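Local structure of trehalose-6-phosphate phosphatase-related protein (Thermoplasma acidophilum, 1U02) at residues E135-I140 and I152-P157; Y42-R47 and S163-V168; D34-F39 and L58-I63; S48-S53 and R110-V115. The protein removes the phosphate from trehalose 6-phosphate to give free trehalose, using magnesium, and hydrolyses para-nitrophenyl phosphate less efficiently. All coordinates share one frame; numbering follows the deposited sequence.

Contact 1: residues E135-I140 and I152-P157; sequences EEIARI and IELRVP
L154 carries this contact from the strand side, meeting I137 and A138 of helix 127-141. Walking the strand from its start, I152 directs its CB bond at the helix but stays short of it and packs on T145 of the neighbouring strand, while E153 faces the other way, onto A114 and L116. L154 comes next and points at the helix. With its CG anti to the carbonyl carbon (chi1 -67°), its two methyls are shared between neighbouring helix residues: CD1 lies 3.8 Å from I137 CG2, and CD2 lies 3.7 Å from A138 CB. I137 and L154 cross at about a right angle, and I137 touches through its branch methyl CG2; its longer CG1 arm leads away, and the side chain also packs on I92 and T96 of helix 86-96. This is a helix lying on one face of the antiparallel four-stranded sheet that forms the smaller, cap-like part of this HAD-clan phosphatase. No hydrogen bond crosses between helix and strand here; the contact is apolar, and the CA atoms of A138 and L154 stand 6.8 Å apart. L154 also rests on T145, Y117 and I92, so the two methyl contacts belong to a larger apolar layer. Past it, R155 turns from the helix again and forms a salt bridge with E144 through NE, and V156 leaves the strand to pack on F85 and F89.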
loop_
_atom_site.group_PDB
_atom_site.type_symbol
_atom_site.label_atom_id
_atom_site.label_comp_id
_atom_site.label_asym_id
_atom_site.label_seq_id
_atom_site.Cartn_x
_atom_site.Cartn_y
_atom_site.Cartn_z
ATOM N N GLU A 135 10.102 1.370 18.683
ATOM C CA GLU A 135 9.324 0.366 19.396
ATOM C C GLU A 135 8.823 0.914 20.731
ATOM O O GLU A 135 7.732 0.567 21.176
ATOM C CB GLU A 135 10.172 -0.892 19.599
ATOM C CG GLU A 135 10.696 -1.430 18.273
ATOM C CD GLU A 135 11.624 -2.617 18.422
ATOM O OE1 GLU A 135 12.465 -2.606 19.344
ATOM O OE2 GLU A 135 11.520 -3.554 17.598
ATOM N N GLU A 136 9.614 1.781 21.357
ATOM C CA GLU A 136 9.224 2.382 22.630
ATOM C C GLU A 136 8.021 3.296 22.405
ATOM O O GLU A 136 7.060 3.289 23.180
ATOM C CB GLU A 136 10.395 3.178 23.218
ATOM C CG GLU A 136 10.084 3.895 24.522
ATOM C CD GLU A 136 11.316 4.545 25.134
ATOM O OE1 GLU A 136 11.959 5.376 24.451
ATOM O OE2 GLU A 136 11.645 4.224 26.298
ATOM N N ILE A 137 8.075 4.085 21.338
ATOM C CA ILE A 137 6.970 4.974 21.013
ATOM C C ILE A 137 5.718 4.142 20.739
ATOM O O ILE A 137 4.616 4.502 21.150
ATOM C CB ILE A 137 7.300 5.838 19.774
ATOM C CG1 ILE A 137 8.319 6.912 20.155
ATOM C CG2 ILE A 137 6.041 6.500 19.237
ATOM C CD1 ILE A 137 7.783 7.931 21.157
ATOM N N ALA A 138 5.898 3.021 20.050
ATOM C CA ALA A 138 4.787 2.139 19.725
ATOM C C ALA A 138 4.103 1.618 20.988
ATOM O O ALA A 138 2.873 1.567 21.065
ATOM C CB ALA A 138 5.278 0.972 18.881
ATOM N N ARG A 139 4.901 1.234 21.980
ATOM C CA ARG A 139 4.334 0.720 23.224
ATOM C C ARG A 139 3.641 1.843 23.985
ATOM O O ARG A 139 2.562 1.656 24.541
ATOM C CB ARG A 139 5.427 0.090 24.097
ATOM C CG ARG A 139 6.246 -0.962 23.363
ATOM C CD ARG A 139 7.140 -1.765 24.295
ATOM N NE ARG A 139 8.108 -2.557 23.539
ATOM C CZ ARG A 139 9.276 -2.096 23.102
ATOM N NH1 ARG A 139 9.634 -0.843 23.351
ATOM N NH2 ARG A 139 10.082 -2.882 22.401
ATOM N N ILE A 140 4.261 3.017 24.000
ATOM C CA ILE A 140 3.684 4.155 24.702
ATOM C C ILE A 140 2.304 4.534 24.164
ATOM O O ILE A 140 1.361 4.721 24.933
ATOM C CB ILE A 140 4.611 5.381 24.604
ATOM C CG1 ILE A 140 5.927 5.086 25.327
ATOM C CG2 ILE A 140 3.927 6.604 25.197
ATOM C CD1 ILE A 140 7.004 6.134 25.099
ATOM N N ILE A 152 10.403 1.255 8.577
ATOM C CA ILE A 152 9.802 0.894 9.849
ATOM C C ILE A 152 8.600 1.831 9.949
ATOM O O ILE A 152 8.750 3.050 9.925
ATOM C CB ILE A 152 10.741 1.130 11.052
ATOM C CG1 ILE A 152 11.997 0.262 10.916
ATOM C CG2 ILE A 152 10.008 0.769 12.349
ATOM C CD1 ILE A 152 12.965 0.404 12.075
ATOM N N GLU A 153 7.406 1.263 10.047
ATOM C CA GLU A 153 6.211 2.086 10.105
ATOM C C GLU A 153 5.336 1.803 11.312
ATOM O O GLU A 153 5.133 0.645 11.689
ATOM C CB GLU A 153 5.374 1.887 8.829
ATOM C CG GLU A 153 4.158 2.811 8.730
ATOM C CD GLU A 153 3.340 2.613 7.455
ATOM O OE1 GLU A 153 2.658 1.576 7.324
ATOM O OE2 GLU A 153 3.379 3.500 6.579
ATOM N N LEU A 154 4.838 2.874 11.922
ATOM C CA LEU A 154 3.927 2.772 13.052
ATOM C C LEU A 154 2.553 2.901 12.427
ATOM O O LEU A 154 2.300 3.832 11.660
ATOM C CB LEU A 154 4.155 3.907 14.048
ATOM C CG LEU A 154 5.499 3.834 14.767
ATOM C CD1 LEU A 154 5.608 4.977 15.773
ATOM C CD2 LEU A 154 5.618 2.484 15.471
ATOM N N ARG A 155 1.662 1.972 12.748
ATOM C CA ARG A 155 0.340 1.998 12.155
ATOM C C ARG A 155 -0.744 1.519 13.115
ATOM O O ARG A 155 -0.463 1.179 14.267
ATOM C CB ARG A 155 0.353 1.135 10.890
ATOM C CG ARG A 155 0.728 -0.313 11.150
ATOM C CD ARG A 155 0.979 -1.108 9.870
ATOM N NE ARG A 155 0.959 -2.544 10.144
ATOM C CZ ARG A 155 1.205 -3.499 9.249
ATOM N NH1 ARG A 155 1.502 -3.184 7.996
ATOM N NH2 ARG A 155 1.132 -4.775 9.610
ATOM N N VAL A 156 -1.983 1.503 12.634
ATOM C CA VAL A 156 -3.116 1.057 13.441
ATOM C C VAL A 156 -3.005 -0.451 13.687
ATOM O O VAL A 156 -2.811 -1.228 12.754
ATOM C CB VAL A 156 -4.462 1.364 12.728
ATOM C CG1 VAL A 156 -5.620 0.732 13.500
ATOM C CG2 VAL A 156 -4.664 2.868 12.627
ATOM N N PRO A 157 -3.118 -0.884 14.951
ATOM C CA PRO A 157 -3.018 -2.318 15.237
ATOM C C PRO A 157 -4.035 -3.166 14.456
ATOM O O PRO A 157 -5.183 -2.765 14.272
ATOM C CB PRO A 157 -3.257 -2.387 16.748
ATOM C CG PRO A 157 -2.716 -1.067 17.240
ATOM C CD PRO A 157 -3.247 -0.104 16.195
#

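Contact 2: residues Y42-R47 and S163-V168; sequences YIVTGR and SAIRSV
Y42 swings its ring out toward the helix with CG anti to the carbonyl carbon (chi1 -76°), and V168 answers with CG1 set anti to its own backbone N (chi1 171°). The two side chains come from opposite directions, and the valine methyl settles obliquely near the phenol end of the ring, with V168 CG1 3.6 Å from Y42 CZ and 3.5 Å from Y42 OH. Two residues further along the strand, V44 meets I165 more loosely: V44 CG2 is 4.1 Å from I165 CG1, and I165 CD1 lies 4.2 Å from both valine methyls. The end of I165 comes nearer to the strand than its CB bond would suggest. An alanine in place of Y42 would take away the ring, and V168 CG1 would probably lose its partner on the strand, leaving a gap between strand and helix. Beyond the strand end, T45 OG1 accepts from R47 N at 2.8 Å, an ST turn; R47 then forms a salt bridge with D9, a magnesium ligand. Helix 161-169 thus packs against the parallel core of the HAD-clan fold, with F5 of strand 3-7 touching Y42, V44, I165 and V168, and I63 of strand 61-64 touching V44, A164 and V168.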
loop_
_atom_site.group_PDB
_atom_site.type_symbol
_atom_site.label_atom_id
_atom_site.label_comp_id
_atom_site.label_asym_id
_atom_site.label_seq_id
_atom_site.Cartn_x
_atom_site.Cartn_y
_atom_site.Cartn_z
ATOM N N TYR A 42 -9.900 -1.426 -7.577
ATOM C CA TYR A 42 -9.473 -0.989 -6.255
ATOM C C TYR A 42 -7.956 -0.939 -6.157
ATOM O O TYR A 42 -7.270 -1.881 -6.559
ATOM C CB TYR A 42 -9.957 -1.967 -5.177
ATOM C CG TYR A 42 -11.411 -1.871 -4.812
ATOM C CD1 TYR A 42 -11.815 -1.153 -3.692
ATOM C CD2 TYR A 42 -12.381 -2.530 -5.560
ATOM C CE1 TYR A 42 -13.152 -1.098 -3.317
ATOM C CE2 TYR A 42 -13.728 -2.478 -5.196
ATOM C CZ TYR A 42 -14.102 -1.761 -4.071
ATOM O OH TYR A 42 -15.422 -1.719 -3.687
ATOM N N ILE A 43 -7.435 0.164 -5.636
ATOM C CA ILE A 43 -6.003 0.268 -5.397
ATOM C C ILE A 43 -5.915 -0.155 -3.932
ATOM O O ILE A 43 -6.654 0.368 -3.098
ATOM C CB ILE A 43 -5.476 1.722 -5.515
ATOM C CG1 ILE A 43 -5.587 2.214 -6.962
ATOM C CG2 ILE A 43 -4.022 1.777 -5.048
ATOM C CD1 ILE A 43 -4.799 1.382 -7.954
ATOM N N VAL A 44 -5.049 -1.114 -3.616
ATOM C CA VAL A 44 -4.898 -1.572 -2.236
ATOM C C VAL A 44 -3.466 -1.253 -1.846
ATOM O O VAL A 44 -2.528 -1.782 -2.434
ATOM C CB VAL A 44 -5.157 -3.081 -2.111
ATOM C CG1 VAL A 44 -5.054 -3.507 -0.654
ATOM C CG2 VAL A 44 -6.538 -3.410 -2.665
ATOM N N THR A 45 -3.300 -0.412 -0.832
ATOM C CA THR A 45 -1.967 0.037 -0.470
ATOM C C THR A 45 -1.806 0.358 1.012
ATOM O O THR A 45 -2.779 0.387 1.767
ATOM C CB THR A 45 -1.673 1.310 -1.285
ATOM O OG1 THR A 45 -0.419 1.883 -0.902
ATOM C CG2 THR A 45 -2.792 2.331 -1.049
ATOM N N GLY A 46 -0.564 0.605 1.414
ATOM C CA GLY A 46 -0.289 0.978 2.789
ATOM C C GLY A 46 -0.257 2.500 2.833
ATOM O O GLY A 46 -0.190 3.110 3.902
ATOM N N ARG A 47 -0.293 3.110 1.651
ATOM C CA ARG A 47 -0.288 4.566 1.515
ATOM C C ARG A 47 -1.620 5.112 2.020
ATOM O O ARG A 47 -2.571 4.359 2.213
ATOM C CB ARG A 47 -0.141 4.971 0.047
ATOM C CG ARG A 47 1.133 4.512 -0.639
ATOM C CD ARG A 47 2.276 5.495 -0.442
ATOM N NE ARG A 47 3.365 5.196 -1.365
ATOM C CZ ARG A 47 4.387 6.005 -1.617
ATOM N NH1 ARG A 47 4.474 7.181 -1.012
ATOM N NH2 ARG A 47 5.321 5.630 -2.485
ATOM N N SER A 163 -7.717 -9.299 4.713
ATOM C CA SER A 163 -9.035 -9.178 5.331
ATOM C C SER A 163 -9.869 -8.086 4.671
ATOM O O SER A 163 -11.064 -8.267 4.418
ATOM C CB SER A 163 -8.894 -8.879 6.827
ATOM O OG SER A 163 -8.146 -9.898 7.471
ATOM N N ALA A 164 -9.235 -6.948 4.401
ATOM C CA ALA A 164 -9.916 -5.822 3.772
ATOM C C ALA A 164 -10.418 -6.218 2.388
ATOM O O ALA A 164 -11.557 -5.931 2.021
ATOM C CB ALA A 164 -8.969 -4.628 3.666
ATOM N N ILE A 165 -9.561 -6.873 1.612
ATOM C CA ILE A 165 -9.955 -7.305 0.280
ATOM C C ILE A 165 -11.090 -8.320 0.399
ATOM O O ILE A 165 -12.123 -8.198 -0.261
ATOM C CB ILE A 165 -8.762 -7.929 -0.476
ATOM C CG1 ILE A 165 -7.719 -6.846 -0.762
ATOM C CG2 ILE A 165 -9.243 -8.569 -1.781
ATOM C CD1 ILE A 165 -6.431 -7.370 -1.371
ATOM N N ARG A 166 -10.895 -9.313 1.257
ATOM C CA ARG A 166 -11.899 -10.352 1.478
ATOM C C ARG A 166 -13.257 -9.725 1.798
ATOM O O ARG A 166 -14.289 -10.116 1.250
ATOM C CB ARG A 166 -11.465 -11.238 2.645
ATOM C CG ARG A 166 -12.338 -12.456 2.890
ATOM C CD ARG A 166 -11.803 -13.685 2.165
ATOM N NE ARG A 166 -12.610 -14.052 1.006
ATOM C CZ ARG A 166 -12.437 -15.167 0.298
ATOM N NH1 ARG A 166 -11.484 -16.029 0.628
ATOM N NH2 ARG A 166 -13.226 -15.425 -0.735
ATOM N N SER A 167 -13.238 -8.739 2.689
ATOM C CA SER A 167 -14.447 -8.046 3.116
ATOM C C SER A 167 -15.200 -7.399 1.955
ATOM O O SER A 167 -16.430 -7.359 1.948
ATOM C CB SER A 167 -14.085 -6.988 4.161
ATOM O OG SER A 167 -15.221 -6.239 4.539
ATOM N N VAL A 168 -14.464 -6.894 0.973
ATOM C CA VAL A 168 -15.084 -6.256 -0.182
ATOM C C VAL A 168 -15.625 -7.244 -1.219
ATOM O O VAL A 168 -16.776 -7.138 -1.642
ATOM C CB VAL A 168 -14.088 -5.320 -0.896
ATOM C CG1 VAL A 168 -14.676 -4.848 -2.216
ATOM C CG2 VAL A 168 -13.765 -4.132 -0.004
#

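Contact 3: residues D34-F39 and L58-I63; sequences DLKERF and LDINMI. With GOL (glycerol), chain F.
K36 lays the carbon part of its side chain against I60 and the backbone of D59, and the tight part of the contact is here: K36 CB is 3.5 Å from I60 CG2, the two side chains crossing at about a right angle. The lysine CG sits between its backbone N and carbonyl carbon (chi1 70°), and a further bend at chi2 brings CD over to D59 O at 3.5 Å. The segments bring the last part of helix 26-38 against the run leading into strand 61-64, in the alternating helix and strand layers of the HAD-clan core, with D59 at the centre of an inverse gamma turn. Outward the packing gives way to polar groups. K36 NZ turns back to E37 OE2 in a 2.7 Å salt bridge and also bonds S33 O, while D59 OD2 remains 5.9 Å from K36 NZ. A glycerol, probably from the crystallisation liquor, sits on the looser side, held by segment 58-63: its O3 donates to D59 O at 2.9 Å, and N61 N donates to its O1 at 3.0 Å in a bent bond (135°). With an alanine at K36, E37 would probably be left without its ammonium mate and the D59 carbonyl without the aliphatic chain beside it.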
loop_
_atom_site.group_PDB
_atom_site.type_symbol
_atom_site.label_atom_id
_atom_site.label_comp_id
_atom_site.label_asym_id
_atom_site.label_seq_id
_atom_site.Cartn_x
_atom_site.Cartn_y
_atom_site.Cartn_z
ATOM N N ASP A 34 -8.546 3.377 -18.419
ATOM C CA ASP A 34 -9.270 2.428 -19.262
ATOM C C ASP A 34 -9.818 1.271 -18.443
ATOM O O ASP A 34 -10.991 0.919 -18.545
ATOM C CB ASP A 34 -8.356 1.858 -20.349
ATOM C CG ASP A 34 -8.008 2.869 -21.417
ATOM O OD1 ASP A 34 -8.646 3.942 -21.459
ATOM O OD2 ASP A 34 -7.100 2.581 -22.225
ATOM N N LEU A 35 -8.956 0.680 -17.625
ATOM C CA LEU A 35 -9.335 -0.455 -16.801
ATOM C C LEU A 35 -10.551 -0.215 -15.900
ATOM O O LEU A 35 -11.432 -1.070 -15.809
ATOM C CB LEU A 35 -8.140 -0.877 -15.945
ATOM C CG LEU A 35 -8.263 -2.182 -15.157
ATOM C CD1 LEU A 35 -8.289 -3.368 -16.114
ATOM C CD2 LEU A 35 -7.092 -2.299 -14.196
ATOM N N LYS A 36 -10.606 0.943 -15.244
ATOM C CA LYS A 36 -11.713 1.246 -14.338
ATOM C C LYS A 36 -13.055 1.375 -15.051
ATOM O O LYS A 36 -14.108 1.333 -14.421
ATOM C CB LYS A 36 -11.414 2.517 -13.528
ATOM C CG LYS A 36 -11.431 3.827 -14.309
ATOM C CD LYS A 36 -12.767 4.547 -14.166
ATOM C CE LYS A 36 -12.684 5.989 -14.659
ATOM N NZ LYS A 36 -12.279 6.084 -16.093
ATOM N N GLU A 37 -13.015 1.529 -16.367
ATOM C CA GLU A 37 -14.236 1.636 -17.152
ATOM C C GLU A 37 -14.865 0.256 -17.335
ATOM O O GLU A 37 -16.078 0.139 -17.501
ATOM C CB GLU A 37 -13.937 2.233 -18.530
ATOM C CG GLU A 37 -13.577 3.701 -18.505
ATOM C CD GLU A 37 -14.756 4.566 -18.113
ATOM O OE1 GLU A 37 -15.785 4.513 -18.820
ATOM O OE2 GLU A 37 -14.659 5.291 -17.100
ATOM N N ARG A 38 -14.042 -0.787 -17.290
ATOM C CA ARG A 38 -14.538 -2.145 -17.496
ATOM C C ARG A 38 -14.594 -3.013 -16.251
ATOM O O ARG A 38 -15.329 -4.001 -16.221
ATOM C CB ARG A 38 -13.693 -2.861 -18.556
ATOM C CG ARG A 38 -13.710 -2.206 -19.928
ATOM C CD ARG A 38 -12.908 -3.029 -20.931
ATOM N NE ARG A 38 -12.760 -2.360 -22.225
ATOM C CZ ARG A 38 -13.753 -2.140 -23.083
ATOM N NH1 ARG A 38 -14.988 -2.536 -22.797
ATOM N NH2 ARG A 38 -13.507 -1.522 -24.232
ATOM N N PHE A 39 -13.818 -2.658 -15.232
ATOM C CA PHE A 39 -13.791 -3.438 -14.000
ATOM C C PHE A 39 -13.898 -2.563 -12.761
ATOM O O PHE A 39 -13.436 -1.422 -12.761
ATOM C CB PHE A 39 -12.491 -4.240 -13.908
ATOM C CG PHE A 39 -12.235 -5.125 -15.087
ATOM C CD1 PHE A 39 -11.707 -4.605 -16.264
ATOM C CD2 PHE A 39 -12.515 -6.487 -15.019
ATOM C CE1 PHE A 39 -11.461 -5.428 -17.361
ATOM C CE2 PHE A 39 -12.273 -7.322 -16.110
ATOM C CZ PHE A 39 -11.743 -6.791 -17.284
ATOM N N LEU A 58 -7.490 9.546 -10.375
ATOM C CA LEU A 58 -8.533 8.951 -11.202
ATOM C C LEU A 58 -9.720 8.552 -10.341
ATOM O O LEU A 58 -9.612 8.445 -9.117
ATOM C CB LEU A 58 -8.008 7.699 -11.913
ATOM C CG LEU A 58 -6.809 7.865 -12.846
ATOM C CD1 LEU A 58 -6.348 6.493 -13.321
ATOM C CD2 LEU A 58 -7.187 8.753 -14.021
ATOM N N ASP A 59 -10.847 8.313 -10.997
ATOM C CA ASP A 59 -12.060 7.911 -10.307
ATOM C C ASP A 59 -12.041 6.408 -10.048
ATOM O O ASP A 59 -12.584 5.625 -10.830
ATOM C CB ASP A 59 -13.285 8.288 -11.150
ATOM C CG ASP A 59 -14.586 7.822 -10.533
ATOM O OD1 ASP A 59 -14.775 8.020 -9.312
ATOM O OD2 ASP A 59 -15.425 7.263 -11.276
ATOM N N ILE A 60 -11.386 6.009 -8.963
ATOM C CA ILE A 60 -11.302 4.602 -8.583
ATOM C C ILE A 60 -11.422 4.486 -7.075
ATOM O O ILE A 60 -11.226 5.466 -6.360
ATOM C CB ILE A 60 -9.955 3.943 -9.007
ATOM C CG1 ILE A 60 -8.799 4.932 -8.850
ATOM C CG2 ILE A 60 -10.049 3.421 -10.433
ATOM C CD1 ILE A 60 -8.408 5.212 -7.440
ATOM N N ASN A 61 -11.748 3.289 -6.600
ATOM C CA ASN A 61 -11.868 3.046 -5.172
ATOM C C ASN A 61 -10.514 2.650 -4.606
ATOM O O ASN A 61 -9.616 2.235 -5.342
ATOM C CB ASN A 61 -12.891 1.940 -4.896
ATOM C CG ASN A 61 -14.313 2.375 -5.204
ATOM O OD1 ASN A 61 -14.695 3.511 -4.929
ATOM N ND2 ASN A 61 -15.103 1.469 -5.764
HETATM N N MSE A 62 -10.359 2.772 -3.296
HETATM C CA MSE A 62 -9.096 2.411 -2.694
HETATM C C MSE A 62 -9.208 1.945 -1.255
HETATM O O MSE A 62 -10.063 2.401 -0.492
HETATM C CB MSE A 62 -8.116 3.589 -2.792
HETATM C CG MSE A 62 -8.634 4.889 -2.204
HETATM SE SE MSE A 62 -7.478 6.425 -2.556
HETATM C CE MSE A 62 -8.019 6.827 -4.359
ATOM N N ILE A 63 -8.346 0.996 -0.916
ATOM C CA ILE A 63 -8.251 0.456 0.426
ATOM C C ILE A 63 -6.859 0.931 0.837
ATOM O O ILE A 63 -5.860 0.465 0.292
ATOM C CB ILE A 63 -8.311 -1.096 0.422
ATOM C CG1 ILE A 63 -9.698 -1.558 -0.038
ATOM C CG2 ILE A 63 -8.028 -1.640 1.819
ATOM C CD1 ILE A 63 -9.816 -3.064 -0.236
HETATM C C1 GOL F . -14.690 1.650 -9.450
HETATM O O1 GOL F . -13.703 1.659 -8.184
HETATM C C2 GOL F . -14.318 1.950 -10.761
HETATM O O2 GOL F . -13.694 0.908 -11.345
HETATM C C3 GOL F . -14.663 3.078 -11.025
HETATM O O3 GOL F . -15.287 4.500 -10.842
#

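Contact 4: residues S48-S53 and R110-V115; sequences SPEEIS and RKNLAV
K111 and E51 supply the charged link. The lysine, extended beyond CG, crosses the glutamate at about a right angle and sets NZ before its carboxylate: NZ donates to E51 OE1 at 2.8 Å, on the syn lone pair, and more weakly to E51 OE2 at 3.1 Å. Hydrogen bonds within the helix start hold that carboxylate in place. S48 is the N-cap; S48 OG accepts from E51 N at 3.2 Å, and S48 N donates almost straight (171°) to E51 OE1 at 2.9 Å from the anti side. The two bonds make a capping box, and OE1 is gripped by both S48 N and the ammonium group. E51 OE2 also forms a salt bridge with R47 NH1, so the carboxylate is shared by two cations and probably stays ionised. Water does the bridging further out. E50 and N112 approach with carboxylate and amide planes 53° apart; one water donates to E50 OE1 and accepts from N112 N, while a second donates to E50 OE1 at 2.6 Å and accepts from N112 ND2 at 2.9 Å. Apolar contact is slight, S48 CB facing K111 CB. The start of helix 49-55, in the HAD core, is thereby joined to the type I turn K111 to A114 that links strands 107-111 and 114-118 of the smaller antiparallel sheet, with Y65 packed against S48, P49 and N112.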
loop_
_atom_site.group_PDB
_atom_site.type_symbol
_atom_site.label_atom_id
_atom_site.label_comp_id
_atom_site.label_asym_id
_atom_site.label_seq_id
_atom_site.Cartn_x
_atom_site.Cartn_y
_atom_site.Cartn_z
ATOM N N SER A 48 -1.676 6.425 2.219
ATOM C CA SER A 48 -2.889 7.092 2.675
ATOM C C SER A 48 -3.738 7.469 1.462
ATOM O O SER A 48 -3.267 7.443 0.326
ATOM C CB SER A 48 -2.530 8.375 3.424
ATOM O OG SER A 48 -1.851 9.272 2.551
ATOM N N PRO A 49 -5.009 7.831 1.694
ATOM C CA PRO A 49 -5.897 8.220 0.595
ATOM C C PRO A 49 -5.391 9.524 -0.021
ATOM O O PRO A 49 -5.528 9.750 -1.222
ATOM C CB PRO A 49 -7.252 8.414 1.277
ATOM C CG PRO A 49 -7.155 7.604 2.523
ATOM C CD PRO A 49 -5.735 7.799 2.974
ATOM N N GLU A 50 -4.811 10.387 0.809
ATOM C CA GLU A 50 -4.297 11.656 0.310
ATOM C C GLU A 50 -3.156 11.393 -0.675
ATOM O O GLU A 50 -3.027 12.093 -1.678
ATOM C CB GLU A 50 -3.798 12.546 1.460
ATOM C CG GLU A 50 -4.878 13.049 2.411
ATOM C CD GLU A 50 -5.519 11.933 3.217
ATOM O OE1 GLU A 50 -4.774 11.127 3.809
ATOM O OE2 GLU A 50 -6.768 11.865 3.263
ATOM N N GLU A 51 -2.328 10.390 -0.388
ATOM C CA GLU A 51 -1.214 10.054 -1.272
ATOM C C GLU A 51 -1.681 9.468 -2.602
ATOM O O GLU A 51 -1.308 9.953 -3.667
ATOM C CB GLU A 51 -0.261 9.061 -0.596
ATOM C CG GLU A 51 0.663 9.691 0.428
ATOM C CD GLU A 51 1.485 8.661 1.181
ATOM O OE1 GLU A 51 0.882 7.853 1.917
ATOM O OE2 GLU A 51 2.731 8.655 1.036
ATOM N N ILE A 52 -2.496 8.422 -2.547
ATOM C CA ILE A 52 -2.959 7.804 -3.781
ATOM C C ILE A 52 -3.776 8.785 -4.612
ATOM O O ILE A 52 -3.673 8.791 -5.840
ATOM C CB ILE A 52 -3.802 6.547 -3.500
ATOM C CG1 ILE A 52 -2.971 5.542 -2.704
ATOM C CG2 ILE A 52 -4.232 5.898 -4.821
ATOM C CD1 ILE A 52 -1.735 5.042 -3.453
ATOM N N SER A 53 -4.572 9.617 -3.940
ATOM C CA SER A 53 -5.407 10.602 -4.621
ATOM C C SER A 53 -4.584 11.580 -5.455
ATOM O O SER A 53 -5.012 11.984 -6.534
ATOM C CB SER A 53 -6.276 11.364 -3.613
ATOM O OG SER A 53 -7.273 10.506 -3.072
ATOM N N ARG A 110 4.890 11.676 7.432
ATOM C CA ARG A 110 3.700 11.784 8.257
ATOM C C ARG A 110 2.416 11.539 7.482
ATOM O O ARG A 110 2.250 12.033 6.370
ATOM C CB ARG A 110 3.645 13.174 8.896
ATOM C CG ARG A 110 2.399 13.431 9.716
ATOM C CD ARG A 110 2.373 14.869 10.200
ATOM N NE ARG A 110 1.295 15.112 11.152
ATOM C CZ ARG A 110 1.131 16.251 11.818
ATOM N NH1 ARG A 110 1.979 17.257 11.633
ATOM N NH2 ARG A 110 0.121 16.384 12.670
ATOM N N LYS A 111 1.512 10.770 8.083
ATOM C CA LYS A 111 0.213 10.477 7.484
ATOM C C LYS A 111 -0.804 10.486 8.624
ATOM O O LYS A 111 -0.431 10.322 9.783
ATOM C CB LYS A 111 0.246 9.118 6.785
ATOM C CG LYS A 111 1.323 9.078 5.713
ATOM C CD LYS A 111 1.542 7.723 5.111
ATOM C CE LYS A 111 2.785 7.773 4.227
ATOM N NZ LYS A 111 2.925 6.589 3.358
ATOM N N ASN A 112 -2.080 10.678 8.309
ATOM C CA ASN A 112 -3.093 10.722 9.358
ATOM C C ASN A 112 -3.177 9.463 10.218
ATOM O O ASN A 112 -3.458 9.549 11.416
ATOM C CB ASN A 112 -4.470 11.026 8.764
ATOM C CG ASN A 112 -4.539 12.402 8.142
ATOM O OD1 ASN A 112 -3.922 13.342 8.637
ATOM N ND2 ASN A 112 -5.302 12.533 7.063
ATOM N N LEU A 113 -2.940 8.298 9.624
ATOM C CA LEU A 113 -3.016 7.055 10.391
ATOM C C LEU A 113 -1.739 6.225 10.367
ATOM O O LEU A 113 -1.776 5.003 10.527
ATOM C CB LEU A 113 -4.199 6.205 9.914
ATOM C CG LEU A 113 -5.567 6.837 10.223
ATOM C CD1 LEU A 113 -6.692 6.023 9.588
ATOM C CD2 LEU A 113 -5.748 6.928 11.740
ATOM N N ALA A 114 -0.606 6.889 10.182
ATOM C CA ALA A 114 0.669 6.183 10.170
ATOM C C ALA A 114 1.825 7.155 10.059
ATOM O O ALA A 114 1.676 8.255 9.529
ATOM C CB ALA A 114 0.721 5.190 8.998
ATOM N N VAL A 115 2.970 6.746 10.591
ATOM C CA VAL A 115 4.191 7.532 10.503
ATOM C C VAL A 115 5.223 6.529 10.032
ATOM O O VAL A 115 5.491 5.526 10.700
ATOM C CB VAL A 115 4.628 8.127 11.856
ATOM C CG1 VAL A 115 5.929 8.905 11.670
ATOM C CG2 VAL A 115 3.539 9.052 12.391
HETATM O O HOH W 1 -2.567 11.614 5.522
HETATM O O HOH W 2 -5.563 9.890 5.915
#

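How the contacts relate
Contacts 2 and 3 share the core sheet: strands 40-44 and 61-64 are neighbours, with I43 O 2.8 Å from I63 N. Contacts 1 and 4 share the smaller sheet, where L154 N lies 3.0 Å from V115 O. Contact 4 joins the two parts, since its other segment, 48-53, follows strand 40-44 in the chain and abuts contact 2 through I52 against T45 and R47. It also meets contact 3, where I52 packs on the selenium of M62. Contacts 2 and 4 both lie near the magnesium site of D7, D9 and D179: the side chain of V44 is about 9 Å from the magnesium ion, and that of E51 about 7 Å from that of D9. Contacts 1 and 3 are the remote pair, their centres 32 Å apart.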